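Local atomic coordinates of uncharacterized protein (PDB entry 4H7L), a protein that is of unknown function but binds a copper(II) ion in a cupin-type beta barrel. Residues R64-E68 with I115-D121; I20-I25 with Q36-G40; A79-N84 with V102-G108. All coordinates share one frame; numbering follows the deposited sequence.

Interaction 1 of 3, residues R64-E68 with I115-D121. With CU (copper (II) ion), chain D.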
ATOM      1  N   ARG B  64       6.743 -17.497  -4.574  1.00 46.53           N
ATOM      2  CA  ARG B  64       5.972 -18.477  -5.327  1.00 48.32           C
ATOM      3  C   ARG B  64       4.477 -18.382  -5.057  1.00 48.70           C
ATOM      4  O   ARG B  64       3.675 -18.900  -5.831  1.00 50.26           O
ATOM      5  CB  ARG B  64       6.461 -19.891  -4.997  1.00 47.65           C
ATOM      6  CG  ARG B  64       7.889 -20.144  -5.413  1.00 42.86           C
ATOM      7  CD  ARG B  64       8.285 -21.604  -5.262  1.00 42.82           C
ATOM      8  NE  ARG B  64       9.615 -21.832  -5.819  1.00 53.79           N
ATOM      9  CZ  ARG B  64      10.132 -23.024  -6.098  1.00 54.15           C
ATOM     10  NH1 ARG B  64       9.440 -24.134  -5.884  1.00 54.92           N
ATOM     11  NH2 ARG B  64      11.348 -23.101  -6.608  1.00 50.70           N
ATOM     12  N   GLU B  65       4.108 -17.720  -3.964  1.00 56.66           N
ATOM     13  CA  GLU B  65       2.724 -17.723  -3.497  1.00 57.98           C
ATOM     14  C   GLU B  65       2.213 -16.329  -3.129  1.00 55.74           C
ATOM     15  O   GLU B  65       1.058 -16.169  -2.735  1.00 58.46           O
ATOM     16  CB  GLU B  65       2.609 -18.629  -2.270  1.00 65.04           C
ATOM     17  CG  GLU B  65       3.120 -20.049  -2.479  1.00 72.22           C
ATOM     18  CD  GLU B  65       2.038 -20.991  -2.964  1.00 83.78           C
ATOM     19  OE1 GLU B  65       1.473 -21.726  -2.125  1.00 88.57           O
ATOM     20  OE2 GLU B  65       1.750 -20.998  -4.182  1.00 88.19           O
ATOM     21  N   HIS B  66       3.072 -15.324  -3.255  1.00 47.85           N
ATOM     22  CA  HIS B  66       2.736 -13.971  -2.831  1.00 46.25           C
ATOM     23  C   HIS B  66       3.043 -12.966  -3.921  1.00 42.38           C
ATOM     24  O   HIS B  66       4.092 -13.027  -4.558  1.00 53.02           O
ATOM     25  CB  HIS B  66       3.532 -13.593  -1.584  1.00 50.54           C
ATOM     26  CG  HIS B  66       3.143 -14.363  -0.366  1.00 52.87           C
ATOM     27  ND1 HIS B  66       3.533 -15.669  -0.153  1.00 55.27           N
ATOM     28  CD2 HIS B  66       2.388 -14.018   0.702  1.00 53.33           C
ATOM     29  CE1 HIS B  66       3.037 -16.090   0.995  1.00 59.41           C
ATOM     30  NE2 HIS B  66       2.338 -15.109   1.535  1.00 56.70           N
ATOM     31  N   GLN B  67       2.131 -12.030  -4.128  1.00 51.30           N
ATOM     32  CA  GLN B  67       2.396 -10.924  -5.027  1.00 60.17           C
ATOM     33  C   GLN B  67       2.615  -9.685  -4.178  1.00 55.47           C
ATOM     34  O   GLN B  67       1.968  -9.506  -3.148  1.00 55.91           O
ATOM     35  CB  GLN B  67       1.251 -10.734  -6.029  1.00 65.37           C
ATOM     36  CG  GLN B  67      -0.003 -10.084  -5.477  1.00 67.55           C
ATOM     37  CD  GLN B  67      -0.549  -9.002  -6.392  1.00 72.31           C
ATOM     38  OE1 GLN B  67      -1.750  -8.952  -6.661  1.00 72.35           O
ATOM     39  NE2 GLN B  67       0.328  -8.120  -6.867  1.00 71.64           N
ATOM     40  N   GLU B  68       3.554  -8.849  -4.598  1.00 51.06           N
ATOM     41  CA  GLU B  68       3.911  -7.663  -3.839  1.00 49.11           C
ATOM     42  C   GLU B  68       3.658  -6.409  -4.665  1.00 49.33           C
ATOM     43  O   GLU B  68       3.752  -6.432  -5.889  1.00 49.20           O
ATOM     44  CB  GLU B  68       5.381  -7.733  -3.412  1.00 49.23           C
ATOM     45  CG  GLU B  68       5.696  -8.893  -2.476  1.00 53.79           C
ATOM     46  CD  GLU B  68       7.124  -8.860  -1.944  1.00 65.63           C
ATOM     47  OE1 GLU B  68       7.298  -9.028  -0.717  1.00 65.50           O
ATOM     48  OE2 GLU B  68       8.074  -8.680  -2.744  1.00 68.33           O
ATOM     49  N   ILE B 115       3.181  -3.773  -0.092  1.00 41.62           N
ATOM     50  CA  ILE B 115       1.872  -4.376   0.109  1.00 39.16           C
ATOM     51  C   ILE B 115       1.909  -5.816  -0.383  1.00 44.10           C
ATOM     52  O   ILE B 115       2.154  -6.069  -1.560  1.00 45.94           O
ATOM     53  CB  ILE B 115       0.793  -3.590  -0.650  1.00 39.13           C
ATOM     54  CG1 ILE B 115       0.755  -2.143  -0.155  1.00 43.35           C
ATOM     55  CG2 ILE B 115      -0.568  -4.233  -0.464  1.00 37.82           C
ATOM     56  CD1 ILE B 115       0.216  -1.163  -1.173  1.00 48.32           C
ATOM     57  N   VAL B 116       1.671  -6.757   0.526  1.00 44.32           N
ATOM     58  CA  VAL B 116       1.829  -8.176   0.220  1.00 40.12           C
ATOM     59  C   VAL B 116       0.509  -8.934   0.330  1.00 39.72           C
ATOM     60  O   VAL B 116      -0.211  -8.794   1.320  1.00 47.95           O
ATOM     61  CB  VAL B 116       2.831  -8.826   1.189  1.00 38.50           C
ATOM     62  CG1 VAL B 116       3.066 -10.283   0.817  1.00 39.87           C
ATOM     63  CG2 VAL B 116       4.141  -8.053   1.201  1.00 43.99           C
ATOM     64  N   SER B 117       0.198  -9.746  -0.676  1.00 41.25           N
ATOM     65  CA  SER B 117      -1.023 -10.552  -0.652  1.00 46.30           C
ATOM     66  C   SER B 117      -0.767 -11.980  -1.156  1.00 42.44           C
ATOM     67  O   SER B 117      -0.095 -12.175  -2.163  1.00 43.65           O
ATOM     68  CB  SER B 117      -2.107  -9.900  -1.504  1.00 44.68           C
ATOM     69  OG  SER B 117      -2.011 -10.340  -2.842  1.00 56.99           O
ATOM     70  N   PRO B 118      -1.293 -12.985  -0.444  1.00 48.64           N
ATOM     71  CA  PRO B 118      -1.997 -12.790   0.824  1.00 50.85           C
ATOM     72  C   PRO B 118      -1.011 -12.312   1.885  1.00 48.36           C
ATOM     73  O   PRO B 118       0.127 -11.981   1.544  1.00 45.01           O
ATOM     74  CB  PRO B 118      -2.524 -14.192   1.163  1.00 55.77           C
ATOM     75  CG  PRO B 118      -2.336 -15.019  -0.079  1.00 54.23           C
ATOM     76  CD  PRO B 118      -1.184 -14.408  -0.802  1.00 52.31           C
ATOM     77  N   PRO B 119      -1.431 -12.281   3.155  1.00 42.59           N
ATOM     78  CA  PRO B 119      -0.526 -11.753   4.175  1.00 45.77           C
ATOM     79  C   PRO B 119       0.868 -12.367   4.090  1.00 47.61           C
ATOM     80  O   PRO B 119       1.013 -13.559   3.831  1.00 48.96           O
ATOM     81  CB  PRO B 119      -1.220 -12.135   5.487  1.00 51.63           C
ATOM     82  CG  PRO B 119      -2.668 -12.192   5.126  1.00 52.50           C
ATOM     83  CD  PRO B 119      -2.700 -12.753   3.733  1.00 46.24           C
ATOM     84  N   PHE B 120       1.877 -11.534   4.312  1.00 51.91           N
ATOM     85  CA  PHE B 120       3.277 -11.921   4.191  1.00 53.36           C
ATOM     86  C   PHE B 120       3.662 -13.174   4.985  1.00 52.52           C
ATOM     87  O   PHE B 120       3.309 -13.320   6.152  1.00 53.00           O
ATOM     88  CB  PHE B 120       4.147 -10.742   4.625  1.00 53.38           C
ATOM     89  CG  PHE B 120       5.574 -11.098   4.868  1.00 50.21           C
ATOM     90  CD1 PHE B 120       6.475 -11.150   3.823  1.00 51.31           C
ATOM     91  CD2 PHE B 120       6.018 -11.364   6.147  1.00 60.26           C
ATOM     92  CE1 PHE B 120       7.795 -11.469   4.049  1.00 57.47           C
ATOM     93  CE2 PHE B 120       7.335 -11.686   6.385  1.00 64.80           C
ATOM     94  CZ  PHE B 120       8.228 -11.739   5.333  1.00 62.07           C
ATOM     95  N   ASP B 121       4.399 -14.066   4.328  1.00 61.04           N
ATOM     96  CA  ASP B 121       4.918 -15.282   4.947  1.00 59.50           C
ATOM     97  C   ASP B 121       6.412 -15.394   4.633  1.00 59.80           C
ATOM     98  O   ASP B 121       6.794 -15.568   3.476  1.00 61.98           O
ATOM     99  CB  ASP B 121       4.160 -16.504   4.415  1.00 61.32           C
ATOM    100  CG  ASP B 121       4.806 -17.821   4.809  1.00 68.64           C
ATOM    101  OD1 ASP B 121       5.533 -17.860   5.825  1.00 68.25           O
ATOM    102  OD2 ASP B 121       4.581 -18.825   4.099  1.00 73.93           O
TER
HETATM  103 CU    CU D 201      10.019  -9.618  -2.388  1.00 70.35          CU
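The imidazole of His66 meets the 115-121 segment mainly with its edge: Pro119 O lies in the ring plane beside NE2, and Pro118 O sits near the same plane, 3.2 Å from His66 CD2. The hydrogen bond from His66 NE2 to Pro119 O is weak, 3.1 Å long and bent to 133°. Obliquely to the ring come Val116 CG1, 3.8 Å from His66 CD2, and Asp121 CB, 3.6 Å from His66 CE1; the Asp121 carboxylate plane is turned 63° from the ring, and its OD1 bonds to Ala123 N. The other ring nitrogen, ND1, is held by Asp124, so both nitrogens of this buried ring have partners. With CG anti to the carbonyl carbon (chi1 -68°), the ring's edge is turned toward the carbonyls of Pro118, whose preceding peptide bond is cis, and Pro119. This turn continues from the end of an antiparallel pairing of strands 67-72 and 110-117 in the cupin barrel. Gln67 and Ser117 form a hydrogen-bonded pair, Gln67 N to Ser117 O and Ser117 N to Gln67 O. On the face carrying these two side chains, Ser117 OG lies 3.3 Å from Gln67 CG; the bent Gln67 chain takes its OE1 to the backbone N of Ser46 of the second subunit. The next pair, Glu68 with Val116, is non-hydrogen-bonded and puts its side chains alongside each other on the other face, Val116 CG2 being 3.8 Å from Glu68 OE1. Beyond CG the Glu68 chain is extended, carrying OE2 to 2.2 Å from the copper ion. His61, His63 and His104 complete the metal site, while Asn114 bonds Glu68 OE1 and Tyr70 bonds OE2, a second shell that positions the carboxylate.

Interaction 2 of 3, residues I20-I25 with Q36-G40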
ATOM      1  N   ILE B  20      -2.681   1.180  13.379  1.00 53.38           N
ATOM      2  CA  ILE B  20      -1.288   0.974  13.738  1.00 57.40           C
ATOM      3  C   ILE B  20      -0.438   2.088  13.168  1.00 56.03           C
ATOM      4  O   ILE B  20      -0.669   2.538  12.050  1.00 59.10           O
ATOM      5  CB  ILE B  20      -0.749  -0.351  13.177  1.00 59.68           C
ATOM      6  CG1 ILE B  20      -1.812  -1.448  13.281  1.00 65.32           C
ATOM      7  CG2 ILE B  20       0.527  -0.738  13.902  1.00 61.76           C
ATOM      8  CD1 ILE B  20      -1.264  -2.853  13.146  1.00 68.42           C
ATOM      9  N   SER B  21       0.550   2.531  13.935  1.00 50.53           N
ATOM     10  CA  SER B  21       1.505   3.510  13.432  1.00 54.41           C
ATOM     11  C   SER B  21       2.738   2.795  12.906  1.00 50.53           C
ATOM     12  O   SER B  21       3.536   2.269  13.679  1.00 49.21           O
ATOM     13  CB  SER B  21       1.901   4.506  14.520  1.00 56.49           C
ATOM     14  OG  SER B  21       2.894   5.391  14.031  1.00 60.39           O
ATOM     15  N   LEU B  22       2.887   2.782  11.586  1.00 52.11           N
ATOM     16  CA  LEU B  22       3.973   2.054  10.942  1.00 53.28           C
ATOM     17  C   LEU B  22       5.335   2.508  11.452  1.00 55.78           C
ATOM     18  O   LEU B  22       6.253   1.700  11.601  1.00 54.78           O
ATOM     19  CB  LEU B  22       3.894   2.231   9.424  1.00 51.56           C
ATOM     20  CG  LEU B  22       2.665   1.596   8.774  1.00 46.35           C
ATOM     21  CD1 LEU B  22       2.608   1.956   7.309  1.00 51.12           C
ATOM     22  CD2 LEU B  22       2.677   0.086   8.951  1.00 48.47           C
ATOM     23  N   SER B  23       5.455   3.802  11.727  1.00 60.44           N
ATOM     24  CA  SER B  23       6.723   4.379  12.151  1.00 66.26           C
ATOM     25  C   SER B  23       7.104   3.988  13.579  1.00 67.38           C
ATOM     26  O   SER B  23       8.281   4.004  13.933  1.00 67.91           O
ATOM     27  CB  SER B  23       6.682   5.904  12.020  1.00 69.83           C
ATOM     28  OG  SER B  23       5.424   6.413  12.416  1.00 75.56           O
ATOM     29  N   GLU B  24       6.116   3.631  14.394  1.00 72.86           N
ATOM     30  CA  GLU B  24       6.383   3.278  15.787  1.00 74.55           C
ATOM     31  C   GLU B  24       6.572   1.777  15.997  1.00 72.90           C
ATOM     32  O   GLU B  24       7.118   1.356  17.016  1.00 78.52           O
ATOM     33  CB  GLU B  24       5.272   3.797  16.700  1.00 77.02           C
ATOM     34  CG  GLU B  24       5.279   5.309  16.874  1.00 85.70           C
ATOM     35  CD  GLU B  24       4.429   5.765  18.046  1.00 94.93           C
ATOM     36  OE1 GLU B  24       4.972   5.886  19.169  1.00 96.43           O
ATOM     37  OE2 GLU B  24       3.217   6.005  17.846  1.00 93.77           O
ATOM     38  N   ILE B  25       6.121   0.971  15.043  1.00 64.55           N
ATOM     39  CA  ILE B  25       6.335  -0.471  15.112  1.00 64.85           C
ATOM     40  C   ILE B  25       7.818  -0.779  15.310  1.00 65.90           C
ATOM     41  O   ILE B  25       8.682  -0.110  14.739  1.00 62.05           O
ATOM     42  CB  ILE B  25       5.853  -1.168  13.826  1.00 65.99           C
ATOM     43  CG1 ILE B  25       4.326  -1.228  13.793  1.00 66.50           C
ATOM     44  CG2 ILE B  25       6.432  -2.576  13.729  1.00 64.83           C
ATOM     45  CD1 ILE B  25       3.772  -1.789  12.501  1.00 64.35           C
ATOM     46  N   GLN B  36       9.163  -2.590   8.972  1.00 55.06           N
ATOM     47  CA  GLN B  36       8.171  -2.387  10.020  1.00 52.98           C
ATOM     48  C   GLN B  36       6.841  -2.938   9.515  1.00 51.44           C
ATOM     49  O   GLN B  36       6.120  -2.278   8.768  1.00 51.74           O
ATOM     50  CB  GLN B  36       8.075  -0.905  10.394  1.00 48.82           C
ATOM     51  CG  GLN B  36       9.326  -0.392  11.111  1.00 54.21           C
ATOM     52  CD  GLN B  36       9.338   1.116  11.315  1.00 55.01           C
ATOM     53  OE1 GLN B  36       9.555   1.878  10.376  1.00 57.31           O
ATOM     54  NE2 GLN B  36       9.124   1.550  12.550  1.00 55.49           N
ATOM     55  N   ARG B  37       6.533  -4.164   9.926  1.00 53.91           N
ATOM     56  CA  ARG B  37       5.472  -4.945   9.301  1.00 55.26           C
ATOM     57  C   ARG B  37       4.147  -4.847  10.052  1.00 53.34           C
ATOM     58  O   ARG B  37       4.100  -4.993  11.270  1.00 55.89           O
ATOM     59  CB  ARG B  37       5.910  -6.409   9.194  1.00 61.19           C
ATOM     60  CG  ARG B  37       7.315  -6.592   8.620  1.00 60.21           C
ATOM     61  CD  ARG B  37       7.555  -8.024   8.162  1.00 62.65           C
ATOM     62  NE  ARG B  37       8.804  -8.166   7.415  1.00 69.45           N
ATOM     63  CZ  ARG B  37       9.972  -8.540   7.937  1.00 72.73           C
ATOM     64  NH1 ARG B  37      10.088  -8.824   9.228  1.00 74.39           N
ATOM     65  NH2 ARG B  37      11.040  -8.634   7.158  1.00 73.00           N
ATOM     66  N   ALA B  38       3.070  -4.609   9.309  1.00 56.90           N
ATOM     67  CA  ALA B  38       1.741  -4.474   9.895  1.00 55.19           C
ATOM     68  C   ALA B  38       0.740  -5.418   9.243  1.00 53.44           C
ATOM     69  O   ALA B  38       0.892  -5.798   8.083  1.00 58.08           O
ATOM     70  CB  ALA B  38       1.256  -3.041   9.764  1.00 56.13           C
ATOM     71  N   PHE B  39      -0.281  -5.794  10.007  1.00 58.54           N
ATOM     72  CA  PHE B  39      -1.408  -6.561   9.488  1.00 62.74           C
ATOM     73  C   PHE B  39      -1.010  -7.933   8.964  1.00 66.69           C
ATOM     74  O   PHE B  39      -1.409  -8.325   7.872  1.00 70.77           O
ATOM     75  CB  PHE B  39      -2.122  -5.764   8.394  1.00 60.88           C
ATOM     76  CG  PHE B  39      -2.549  -4.393   8.833  1.00 59.17           C
ATOM     77  CD1 PHE B  39      -3.375  -4.232   9.928  1.00 55.19           C
ATOM     78  CD2 PHE B  39      -2.120  -3.268   8.157  1.00 59.44           C
ATOM     79  CE1 PHE B  39      -3.764  -2.977  10.341  1.00 54.57           C
ATOM     80  CE2 PHE B  39      -2.507  -2.007   8.565  1.00 57.52           C
ATOM     81  CZ  PHE B  39      -3.332  -1.862   9.657  1.00 53.58           C
ATOM     82  N   GLY B  40      -0.238  -8.669   9.758  1.00 71.32           N
ATOM     83  CA  GLY B  40       0.140 -10.027   9.406  1.00 75.38           C
ATOM     84  C   GLY B  40      -1.064 -10.935   9.225  1.00 82.84           C
ATOM     85  O   GLY B  40      -2.203 -10.473   9.116  1.00 80.34           O
TER
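Gln36 reaches from strand 33-38 of the cupin barrel to the turn that follows strand 18-21, where its side-chain amide NE2 serves two backbone carbonyls. The bond from Gln36 NE2 to Ile25 O is short and nearly straight (2.8 Å, 173°), with the acceptor in the amide plane and the donor on a carbonyl lone pair. A weaker, more bent bond joins Gln36 NE2 to Ser23 O at 2.9 Å. The extended Gln36 chain, chi2 172°, brings NE2 within range of both. The turn is also tied from within: Ser21 O accepts from Glu24 N and Ile25 N. With an alanine here in place of Gln36, the carbonyls of Ser23 and Ile25 would probably lose their shared donor, and the turn would be less firmly fastened to the strand. Farther along strand 33-38, apolar side chains make much of the rest of the contact. Ala38 CB receives Leu22 CD2 at 3.5 Å and Ile25 CD1 at 3.9 Å, while the side chains of Ile20 and Phe39 run antiparallel past one another. Ile20 and Ser21 also pair with a strand of the second subunit, whose Ala95 packs on Leu22 and Phe39. Ile20 CD1 approaches the Phe39 ring obliquely, 3.8 Å from CE1.

Interaction 3 of 3, residues A79-N84 with V102-G108. With CU (copper (II) ion), chain D.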
ATOM      1  N   ALA B  79      18.724   5.277  -7.735  1.00 58.62           N
ATOM      2  CA  ALA B  79      18.214   4.032  -7.187  1.00 52.81           C
ATOM      3  C   ALA B  79      17.322   3.408  -8.246  1.00 51.03           C
ATOM      4  O   ALA B  79      16.611   4.114  -8.957  1.00 54.84           O
ATOM      5  CB  ALA B  79      17.443   4.276  -5.909  1.00 54.04           C
ATOM      6  N   THR B  80      17.378   2.088  -8.371  1.00 56.67           N
ATOM      7  CA  THR B  80      16.571   1.394  -9.363  1.00 60.39           C
ATOM      8  C   THR B  80      15.879   0.185  -8.764  1.00 53.00           C
ATOM      9  O   THR B  80      16.119  -0.188  -7.617  1.00 56.34           O
ATOM     10  CB  THR B  80      17.427   0.902 -10.543  1.00 60.03           C
ATOM     11  OG1 THR B  80      18.332  -0.111 -10.090  1.00 62.64           O
ATOM     12  CG2 THR B  80      18.214   2.048 -11.154  1.00 58.18           C
ATOM     13  N   ILE B  81      15.015  -0.423  -9.563  1.00 45.44           N
ATOM     14  CA  ILE B  81      14.418  -1.698  -9.218  1.00 44.82           C
ATOM     15  C   ILE B  81      14.723  -2.643 -10.364  1.00 45.29           C
ATOM     16  O   ILE B  81      14.703  -2.239 -11.526  1.00 45.19           O
ATOM     17  CB  ILE B  81      12.899  -1.579  -9.003  1.00 45.81           C
ATOM     18  CG1 ILE B  81      12.318  -2.918  -8.554  1.00 46.78           C
ATOM     19  CG2 ILE B  81      12.212  -1.107 -10.274  1.00 49.06           C
ATOM     20  CD1 ILE B  81      11.003  -2.787  -7.828  1.00 49.39           C
ATOM     21  N   GLU B  82      15.043  -3.889 -10.039  1.00 46.53           N
ATOM     22  CA  GLU B  82      15.337  -4.883 -11.059  1.00 47.63           C
ATOM     23  C   GLU B  82      14.229  -5.915 -11.105  1.00 50.88           C
ATOM     24  O   GLU B  82      13.938  -6.568 -10.105  1.00 49.67           O
ATOM     25  CB  GLU B  82      16.682  -5.553 -10.789  1.00 51.57           C
ATOM     26  CG  GLU B  82      17.870  -4.628 -11.009  1.00 67.11           C
ATOM     27  CD  GLU B  82      19.198  -5.278 -10.666  1.00 72.86           C
ATOM     28  OE1 GLU B  82      19.197  -6.438 -10.199  1.00 71.55           O
ATOM     29  OE2 GLU B  82      20.244  -4.626 -10.863  1.00 76.25           O
ATOM     30  N   LEU B  83      13.603  -6.046 -12.269  1.00 49.37           N
ATOM     31  CA  LEU B  83      12.526  -7.006 -12.462  1.00 44.49           C
ATOM     32  C   LEU B  83      12.902  -7.955 -13.592  1.00 48.08           C
ATOM     33  O   LEU B  83      13.093  -7.533 -14.733  1.00 48.55           O
ATOM     34  CB  LEU B  83      11.218  -6.279 -12.770  1.00 45.05           C
ATOM     35  CG  LEU B  83      10.743  -5.339 -11.660  1.00 47.54           C
ATOM     36  CD1 LEU B  83       9.661  -4.397 -12.156  1.00 49.90           C
ATOM     37  CD2 LEU B  83      10.238  -6.142 -10.481  1.00 48.56           C
ATOM     38  N   ASN B  84      13.021  -9.237 -13.262  1.00 53.31           N
ATOM     39  CA  ASN B  84      13.501 -10.239 -14.210  1.00 54.07           C
ATOM     40  C   ASN B  84      14.679  -9.729 -15.034  1.00 53.41           C
ATOM     41  O   ASN B  84      14.673  -9.816 -16.260  1.00 57.94           O
ATOM     42  CB  ASN B  84      12.372 -10.703 -15.135  1.00 55.43           C
ATOM     43  CG  ASN B  84      11.353 -11.582 -14.424  1.00 58.75           C
ATOM     44  OD1 ASN B  84      11.694 -12.338 -13.512  1.00 54.62           O
ATOM     45  ND2 ASN B  84      10.096 -11.490 -14.848  1.00 57.96           N
ATOM     46  N   VAL B 102       8.263 -13.438 -10.406  1.00 41.35           N
ATOM     47  CA  VAL B 102       9.060 -12.338 -10.928  1.00 44.43           C
ATOM     48  C   VAL B 102      10.273 -12.090 -10.037  1.00 42.68           C
ATOM     49  O   VAL B 102      10.132 -11.651  -8.900  1.00 44.55           O
ATOM     50  CB  VAL B 102       8.236 -11.044 -11.032  1.00 49.43           C
ATOM     51  CG1 VAL B 102       9.143  -9.854 -11.310  1.00 53.77           C
ATOM     52  CG2 VAL B 102       7.181 -11.179 -12.118  1.00 44.51           C
ATOM     53  N   ARG B 103      11.465 -12.389 -10.549  1.00 43.59           N
ATOM     54  CA  ARG B 103      12.700 -12.100  -9.824  1.00 41.85           C
ATOM     55  C   ARG B 103      12.810 -10.598  -9.619  1.00 43.43           C
ATOM     56  O   ARG B 103      12.571  -9.825 -10.543  1.00 42.99           O
ATOM     57  CB  ARG B 103      13.920 -12.604 -10.596  1.00 39.76           C
ATOM     58  CG  ARG B 103      14.248 -14.075 -10.387  1.00 41.41           C
ATOM     59  CD  ARG B 103      13.144 -15.006 -10.878  1.00 44.51           C
ATOM     60  NE  ARG B 103      13.557 -16.406 -10.798  1.00 48.99           N
ATOM     61  CZ  ARG B 103      12.756 -17.453 -10.995  1.00 47.08           C
ATOM     62  NH1 ARG B 103      11.471 -17.285 -11.277  1.00 46.09           N
ATOM     63  NH2 ARG B 103      13.243 -18.679 -10.896  1.00 46.49           N
ATOM     64  N   HIS B 104      13.172 -10.178  -8.413  1.00 47.20           N
ATOM     65  CA  HIS B 104      13.205  -8.754  -8.113  1.00 47.08           C
ATOM     66  C   HIS B 104      14.140  -8.394  -6.971  1.00 50.34           C
ATOM     67  O   HIS B 104      14.439  -9.218  -6.106  1.00 50.89           O
ATOM     68  CB  HIS B 104      11.792  -8.238  -7.797  1.00 41.95           C
ATOM     69  CG  HIS B 104      11.177  -8.852  -6.576  1.00 40.98           C
ATOM     70  ND1 HIS B 104      10.633 -10.118  -6.576  1.00 47.29           N
ATOM     71  CD2 HIS B 104      11.010  -8.371  -5.320  1.00 43.67           C
ATOM     72  CE1 HIS B 104      10.165 -10.396  -5.372  1.00 46.88           C
ATOM     73  NE2 HIS B 104      10.384  -9.355  -4.590  1.00 49.92           N
ATOM     74  N   ARG B 105      14.599  -7.144  -6.990  1.00 52.00           N
ATOM     75  CA  ARG B 105      15.320  -6.548  -5.873  1.00 51.17           C
ATOM     76  C   ARG B 105      15.494  -5.060  -6.128  1.00 51.60           C
ATOM     77  O   ARG B 105      15.405  -4.605  -7.268  1.00 51.57           O
ATOM     78  CB  ARG B 105      16.690  -7.185  -5.691  1.00 51.35           C
ATOM     79  CG  ARG B 105      17.630  -6.930  -6.844  1.00 57.43           C
ATOM     80  CD  ARG B 105      19.074  -7.074  -6.425  1.00 60.95           C
ATOM     81  NE  ARG B 105      19.954  -6.987  -7.581  1.00 66.63           N
ATOM     82  CZ  ARG B 105      21.210  -7.414  -7.606  1.00 70.87           C
ATOM     83  NH1 ARG B 105      21.751  -7.973  -6.533  1.00 71.37           N
ATOM     84  NH2 ARG B 105      21.924  -7.290  -8.716  1.00 75.70           N
ATOM     85  N   ILE B 106      15.742  -4.306  -5.064  1.00 49.94           N
ATOM     86  CA  ILE B 106      16.022  -2.884  -5.187  1.00 51.77           C
ATOM     87  C   ILE B 106      17.522  -2.623  -5.064  1.00 52.92           C
ATOM     88  O   ILE B 106      18.235  -3.330  -4.355  1.00 56.59           O
ATOM     89  CB  ILE B 106      15.239  -2.070  -4.145  1.00 49.49           C
ATOM     90  CG1 ILE B 106      13.773  -1.983  -4.568  1.00 47.54           C
ATOM     91  CG2 ILE B 106      15.823  -0.671  -4.004  1.00 50.73           C
ATOM     92  CD1 ILE B 106      12.877  -1.300  -3.565  1.00 52.22           C
ATOM     93  N   VAL B 107      17.988  -1.604  -5.775  1.00 54.80           N
ATOM     94  CA  VAL B 107      19.404  -1.266  -5.811  1.00 51.88           C
ATOM     95  C   VAL B 107      19.553   0.197  -5.430  1.00 51.57           C
ATOM     96  O   VAL B 107      18.909   1.063  -6.020  1.00 53.96           O
ATOM     97  CB  VAL B 107      19.986  -1.508  -7.214  1.00 51.65           C
ATOM     98  CG1 VAL B 107      21.434  -1.051  -7.288  1.00 53.14           C
ATOM     99  CG2 VAL B 107      19.865  -2.981  -7.582  1.00 50.70           C
ATOM    100  N   GLY B 108      20.396   0.470  -4.439  1.00 51.02           N
ATOM    101  CA  GLY B 108      20.513   1.809  -3.887  1.00 50.74           C
ATOM    102  C   GLY B 108      19.514   1.995  -2.763  1.00 54.01           C
ATOM    103  O   GLY B 108      18.660   1.137  -2.542  1.00 55.72           O
TER
HETATM  104 CU    CU D 201      10.019  -9.618  -2.388  1.00 70.35          CU
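Two torsions set the polar contact between Glu82 and Arg105: Glu82 CG stands anti to its carbonyl carbon (chi1 -70°), and Arg105 CG lies between its backbone N and carbonyl carbon (chi1 65°). Both chains then extend side by side, so that Arg105 NE reaches Glu82 OE1 at 2.8 Å in a salt bridge. The oxygen lies near the guanidinium plane but is met from above its own carboxylate plane; a weaker bond from Arg105 NH2 goes to the same oxygen. Val107 CG2 packs against Glu82 OE2, and the guanidinium gains a further partner through NH1, which bonds Ala58 O. On the opposite face, His104 puts NE2 2.2 Å from the copper ion, and its ND1 donates to Val102 O at 2.8 Å in the ring plane, which fixes the ring's rotation. Leu83 CD2 packs on His104 CB at 3.7 Å and on Val102 CG1. Asn84 closes the end of the ladder: its N bonds Arg103 O, while its OD1 accepts from Arg103 N, 3.0 Å away and above the amide's carbonyl plane. Strands 80-83 and 104-107 run antiparallel, with 86-89 on the other flank of 80-83, in one sheet of the cupin barrel. From the face bearing Ile81, Leu83, His104 and Ile106, side chains reach strands 67-72 and 94-98, at Tyr70, Ile96 and Ile98.

In the fold
Interactions 1 and 3 meet at the copper ion: Glu68 from interaction 1 and His104 from interaction 3 supply two of its four ligands, with Glu68 OE2 3.0 Å from His104 NE2, although the contact centres are about 17 Å apart. Strand 104-107 of interaction 3 is followed in the chain by strand 110-117 of interaction 1. Interaction 2 shares a sheet with interaction 1 and touches it where Phe120 CE2 packs 4.0 Å from Arg37 NE; the Arg37 side chain stays about 10 Å from the copper. Interactions 2 and 3 lie on opposite sides of the chain's centre, with nearest atoms about 12 Å apart. All three touch the second subunit.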